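Local structure of Orf34 (Pseudomonas syringae pv. syringae, 5KLP) at residues P171-A183 against A247-Y261. The protein transfers acetyl groups from acetyl-CoA to serine and threonine residues of host proteins, and acetylates host tubulin, as an inositol hexakisphosphate-dependent effector that impairs the microtubule network and immunity. The protein carries 10 engineered substitutions. Numbering follows the deposited sequence.
Sequences PLSQVAIIETQAA and AHAAFGADVLPVDFY. Engineered in segment 171-183: Ala183 (natural residue Gln).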
loop_
_atom_site.group_PDB
_atom_site.type_symbol
_atom_site.label_atom_id
_atom_site.label_comp_id
_atom_site.label_asym_id
_atom_site.label_seq_id
_atom_site.Cartn_x
_atom_site.Cartn_y
_atom_site.Cartn_z
ATOM N N PRO A 171 16.159 -15.985 -3.587
ATOM C CA PRO A 171 15.503 -17.072 -2.847
ATOM C C PRO A 171 14.174 -16.594 -2.269
ATOM O O PRO A 171 14.127 -15.561 -1.598
ATOM C CB PRO A 171 16.505 -17.416 -1.735
ATOM C CG PRO A 171 17.352 -16.197 -1.585
ATOM C CD PRO A 171 17.402 -15.532 -2.936
ATOM N N LEU A 172 13.102 -17.326 -2.545
ATOM C CA LEU A 172 11.775 -16.893 -2.117
ATOM C C LEU A 172 11.645 -16.952 -0.600
ATOM O O LEU A 172 10.703 -16.401 -0.034
ATOM C CB LEU A 172 10.675 -17.742 -2.770
ATOM C CG LEU A 172 10.525 -17.613 -4.289
ATOM C CD1 LEU A 172 9.183 -18.196 -4.746
ATOM C CD2 LEU A 172 10.692 -16.168 -4.756
ATOM N N SER A 173 12.579 -17.632 0.064
ATOM C CA SER A 173 12.551 -17.669 1.522
ATOM C C SER A 173 12.922 -16.304 2.096
ATOM O O SER A 173 12.814 -16.078 3.297
ATOM C CB SER A 173 13.496 -18.747 2.057
ATOM O OG SER A 173 14.830 -18.454 1.700
ATOM N N GLN A 174 13.371 -15.395 1.230
ATOM C CA GLN A 174 13.690 -14.043 1.660
ATOM C C GLN A 174 12.614 -13.064 1.195
ATOM O O GLN A 174 12.804 -11.846 1.233
ATOM C CB GLN A 174 15.081 -13.637 1.151
ATOM C CG GLN A 174 16.164 -14.623 1.622
ATOM C CD GLN A 174 17.591 -14.132 1.411
ATOM O OE1 GLN A 174 17.825 -13.024 0.921
ATOM N NE2 GLN A 174 18.549 -14.959 1.787
ATOM N N VAL A 175 11.477 -13.607 0.766
ATOM C CA VAL A 175 10.370 -12.777 0.285
ATOM C C VAL A 175 9.112 -13.006 1.113
ATOM O O VAL A 175 8.770 -14.153 1.421
ATOM C CB VAL A 175 10.067 -13.066 -1.206
ATOM C CG1 VAL A 175 8.951 -12.165 -1.726
ATOM C CG2 VAL A 175 11.329 -12.870 -2.036
ATOM N N ALA A 176 8.429 -11.912 1.459
ATOM C CA ALA A 176 7.164 -11.977 2.179
ATOM C C ALA A 176 6.079 -11.163 1.488
ATOM O O ALA A 176 6.319 -10.054 0.997
ATOM C CB ALA A 176 7.339 -11.478 3.623
ATOM N N ILE A 177 4.874 -11.711 1.461
ATOM C CA ILE A 177 3.733 -10.947 0.999
ATOM C C ILE A 177 2.826 -10.730 2.194
ATOM O O ILE A 177 2.309 -11.682 2.782
ATOM C CB ILE A 177 2.973 -11.650 -0.130
ATOM C CG1 ILE A 177 3.907 -11.905 -1.313
ATOM C CG2 ILE A 177 1.797 -10.799 -0.557
ATOM C CD1 ILE A 177 3.271 -12.656 -2.464
ATOM N N ILE A 178 2.650 -9.471 2.558
ATOM C CA ILE A 178 1.839 -9.122 3.707
ATOM C C ILE A 178 0.490 -8.586 3.246
ATOM O O ILE A 178 0.390 -7.564 2.561
ATOM C CB ILE A 178 2.550 -8.109 4.597
ATOM C CG1 ILE A 178 3.839 -8.744 5.138
ATOM C CG2 ILE A 178 1.638 -7.666 5.749
ATOM C CD1 ILE A 178 4.720 -7.788 5.888
ATOM N N GLU A 179 -0.553 -9.320 3.606
ATOM C CA GLU A 179 -1.902 -8.994 3.172
ATOM C C GLU A 179 -2.588 -8.135 4.230
ATOM O O GLU A 179 -2.825 -8.610 5.326
ATOM C CB GLU A 179 -2.691 -10.280 2.921
ATOM C CG GLU A 179 -4.180 -10.081 2.674
ATOM C CD GLU A 179 -4.924 -11.400 2.524
ATOM O OE1 GLU A 179 -4.756 -12.043 1.467
ATOM O OE2 GLU A 179 -5.660 -11.800 3.472
ATOM N N THR A 180 -2.928 -6.886 3.920
ATOM C CA THR A 180 -3.524 -6.056 4.972
ATOM C C THR A 180 -5.062 -6.055 4.956
ATOM O O THR A 180 -5.678 -5.929 6.009
ATOM C CB THR A 180 -3.037 -4.583 4.893
ATOM O OG1 THR A 180 -3.641 -3.929 3.771
ATOM C CG2 THR A 180 -1.518 -4.507 4.748
ATOM N N GLN A 181 -5.669 -6.248 3.783
ATOM C CA GLN A 181 -7.138 -6.134 3.604
ATOM C C GLN A 181 -7.679 -4.760 3.975
ATOM O O GLN A 181 -8.857 -4.624 4.338
ATOM C CB GLN A 181 -7.894 -7.205 4.432
ATOM C CG GLN A 181 -7.399 -8.644 4.192
ATOM C CD GLN A 181 -8.218 -9.695 4.940
ATOM O OE1 GLN A 181 -9.300 -9.405 5.474
ATOM N NE2 GLN A 181 -7.705 -10.927 4.978
ATOM N N ALA A 182 -6.838 -3.731 3.893
ATOM C CA ALA A 182 -7.316 -2.395 4.219
ATOM C C ALA A 182 -8.231 -1.859 3.102
ATOM O O ALA A 182 -9.203 -1.162 3.378
ATOM C CB ALA A 182 -6.135 -1.443 4.470
ATOM N N ALA A 183 -7.922 -2.197 1.852
ATOM C CA ALA A 183 -8.684 -1.700 0.700
ATOM C C ALA A 183 -9.924 -2.549 0.472
ATOM O O ALA A 183 -9.831 -3.775 0.388
ATOM C CB ALA A 183 -7.825 -1.698 -0.554
ATOM N N ALA A 247 8.108 -18.613 -0.199
ATOM C CA ALA A 247 7.638 -17.259 0.067
ATOM C C ALA A 247 6.802 -17.216 1.338
ATOM O O ALA A 247 6.054 -18.142 1.628
ATOM C CB ALA A 247 6.839 -16.716 -1.121
ATOM N N HIS A 248 6.965 -16.151 2.113
ATOM C CA HIS A 248 6.209 -15.990 3.342
ATOM C C HIS A 248 4.973 -15.126 3.135
ATOM O O HIS A 248 4.886 -14.329 2.189
ATOM C CB HIS A 248 7.082 -15.377 4.442
ATOM C CG HIS A 248 8.391 -16.071 4.621
ATOM N ND1 HIS A 248 8.536 -17.191 5.408
ATOM C CD2 HIS A 248 9.615 -15.813 4.102
ATOM C CE1 HIS A 248 9.796 -17.588 5.375
ATOM N NE2 HIS A 248 10.471 -16.766 4.592
ATOM N N ALA A 249 4.029 -15.274 4.051
ATOM C CA ALA A 249 2.846 -14.439 4.048
ATOM C C ALA A 249 2.304 -14.266 5.460
ATOM O O ALA A 249 2.395 -15.170 6.293
ATOM C CB ALA A 249 1.785 -15.040 3.126
ATOM N N ALA A 250 1.718 -13.106 5.718
ATOM C CA ALA A 250 1.095 -12.840 7.005
ATOM C C ALA A 250 0.037 -11.771 6.853
ATOM O O ALA A 250 -0.018 -11.057 5.841
ATOM C CB ALA A 250 2.131 -12.414 8.039
ATOM N N PHE A 251 -0.816 -11.678 7.861
ATOM C CA PHE A 251 -1.842 -10.655 7.890
ATOM C C PHE A 251 -1.255 -9.369 8.436
ATOM O O PHE A 251 -0.471 -9.398 9.395
ATOM C CB PHE A 251 -3.032 -11.117 8.725
ATOM C CG PHE A 251 -4.113 -10.095 8.829
ATOM C CD1 PHE A 251 -4.826 -9.718 7.709
ATOM C CD2 PHE A 251 -4.427 -9.521 10.050
ATOM C CE1 PHE A 251 -5.832 -8.779 7.803
ATOM C CE2 PHE A 251 -5.437 -8.577 10.150
ATOM C CZ PHE A 251 -6.132 -8.205 9.024
ATOM N N GLY A 252 -1.626 -8.252 7.816
ATOM C CA GLY A 252 -1.042 -6.954 8.124
ATOM C C GLY A 252 -1.010 -6.568 9.598
ATOM O O GLY A 252 0.034 -6.159 10.103
ATOM N N ALA A 253 -2.140 -6.708 10.291
ATOM C CA ALA A 253 -2.231 -6.291 11.691
ATOM C C ALA A 253 -1.280 -7.061 12.601
ATOM O O ALA A 253 -0.904 -6.561 13.660
ATOM C CB ALA A 253 -3.655 -6.435 12.201
ATOM N N ASP A 254 -0.885 -8.265 12.193
ATOM C CA ASP A 254 0.012 -9.079 13.011
ATOM C C ASP A 254 1.461 -8.607 12.980
ATOM O O ASP A 254 2.184 -8.806 13.950
ATOM C CB ASP A 254 -0.050 -10.549 12.582
ATOM C CG ASP A 254 -1.341 -11.221 13.009
ATOM O OD1 ASP A 254 -1.887 -10.834 14.064
ATOM O OD2 ASP A 254 -1.823 -12.121 12.296
ATOM N N VAL A 255 1.880 -7.980 11.883
ATOM C CA VAL A 255 3.297 -7.668 11.702
ATOM C C VAL A 255 3.614 -6.211 11.339
ATOM O O VAL A 255 4.778 -5.826 11.315
ATOM C CB VAL A 255 3.924 -8.569 10.614
ATOM C CG1 VAL A 255 3.857 -10.032 11.027
ATOM C CG2 VAL A 255 3.230 -8.362 9.282
ATOM N N LEU A 256 2.590 -5.419 11.041
ATOM C CA LEU A 256 2.776 -4.021 10.651
ATOM C C LEU A 256 2.150 -3.101 11.696
ATOM O O LEU A 256 1.239 -3.511 12.405
ATOM C CB LEU A 256 2.150 -3.759 9.281
ATOM C CG LEU A 256 2.689 -4.556 8.093
ATOM C CD1 LEU A 256 1.906 -4.202 6.821
ATOM C CD2 LEU A 256 4.175 -4.289 7.907
ATOM N N PRO A 257 2.632 -1.849 11.786
ATOM C CA PRO A 257 2.053 -0.869 12.712
ATOM C C PRO A 257 0.665 -0.402 12.284
ATOM O O PRO A 257 0.281 -0.575 11.127
ATOM C CB PRO A 257 3.034 0.305 12.649
ATOM C CG PRO A 257 4.208 -0.167 11.885
ATOM C CD PRO A 257 3.779 -1.304 11.044
ATOM N N VAL A 258 -0.065 0.207 13.212
ATOM C CA VAL A 258 -1.441 0.645 12.970
ATOM C C VAL A 258 -1.529 1.645 11.806
ATOM O O VAL A 258 -2.576 1.787 11.170
ATOM C CB VAL A 258 -2.053 1.259 14.255
ATOM C CG1 VAL A 258 -1.326 2.552 14.647
ATOM C CG2 VAL A 258 -3.558 1.480 14.093
ATOM N N ASP A 259 -0.406 2.301 11.512
ATOM C CA ASP A 259 -0.278 3.211 10.363
ATOM C C ASP A 259 -0.942 2.650 9.123
ATOM O O ASP A 259 -1.571 3.376 8.352
ATOM C CB ASP A 259 1.202 3.434 10.031
ATOM C CG ASP A 259 1.973 4.058 11.173
ATOM O OD1 ASP A 259 1.921 3.508 12.307
ATOM O OD2 ASP A 259 2.683 5.048 10.914
ATOM N N PHE A 260 -0.795 1.340 8.932
ATOM C CA PHE A 260 -1.223 0.709 7.683
ATOM C C PHE A 260 -2.726 0.477 7.625
ATOM O O PHE A 260 -3.246 -0.014 6.624
ATOM C CB PHE A 260 -0.431 -0.597 7.482
ATOM C CG PHE A 260 1.009 -0.348 7.119
ATOM C CD1 PHE A 260 1.943 -0.046 8.105
ATOM C CD2 PHE A 260 1.411 -0.329 5.773
ATOM C CE1 PHE A 260 3.268 0.226 7.767
ATOM C CE2 PHE A 260 2.726 -0.063 5.427
ATOM C CZ PHE A 260 3.661 0.217 6.427
ATOM N N TYR A 261 -3.441 0.872 8.677
ATOM C CA TYR A 261 -4.886 0.684 8.695
ATOM C C TYR A 261 -5.659 1.991 8.785
ATOM O O TYR A 261 -6.885 1.987 8.805
ATOM C CB TYR A 261 -5.284 -0.274 9.840
ATOM C CG TYR A 261 -4.977 -1.703 9.456
ATOM C CD1 TYR A 261 -5.866 -2.429 8.672
ATOM C CD2 TYR A 261 -3.756 -2.292 9.787
ATOM C CE1 TYR A 261 -5.578 -3.718 8.266
ATOM C CE2 TYR A 261 -3.457 -3.588 9.391
ATOM C CZ TYR A 261 -4.376 -4.297 8.637
ATOM O OH TYR A 261 -4.093 -5.572 8.218
#
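Val175 O takes the amide of His248 in an almost straight bond (2.8 Å, 178°), and Ile177 N returns one to His248 O, starting a parallel pairing of strands 175-179 and 248-251. Ala250 N to Ile177 O is weak, but Glu179 N to Ala250 O and Gly252 N to Glu179 O carry the pairing into the turn. At the opposite end chi1 -50° sets the His248 ring beside its backbone N, where NE2 reaches back to Ser173 O at 2.8 Å, within the ring plane but from above the carbonyl plane.

The turn after Gly252 brings Val255 and Leu256 over Ile178 on one face of the sheet. Ile178 CG2 meets Leu256 CD1 at 3.6 Å, and Ile178 CD1 reaches Val255 CG2. Tyr261 OH donates to a lone pair of Thr180 O at 2.7 Å, in the carbonyl plane. Gln181 crosses Phe251 at about a right angle, its CG at the ring edge and its CD 3.8 Å from Phe251 CE1; its NE2 donates to Glu179 OE2, whose OE1 is bound by Thr230 and Ile147 N.

Strand 248-251 closes one edge of the mixed sheet, on strand 175-179, whose Ile177 packs near catalytic Glu143. With NE2 donating to Ser173 O and ND1 bonded to the Glu222 carboxylate, both His248 nitrogens are held, and the ring is probably doubly protonated and positively charged.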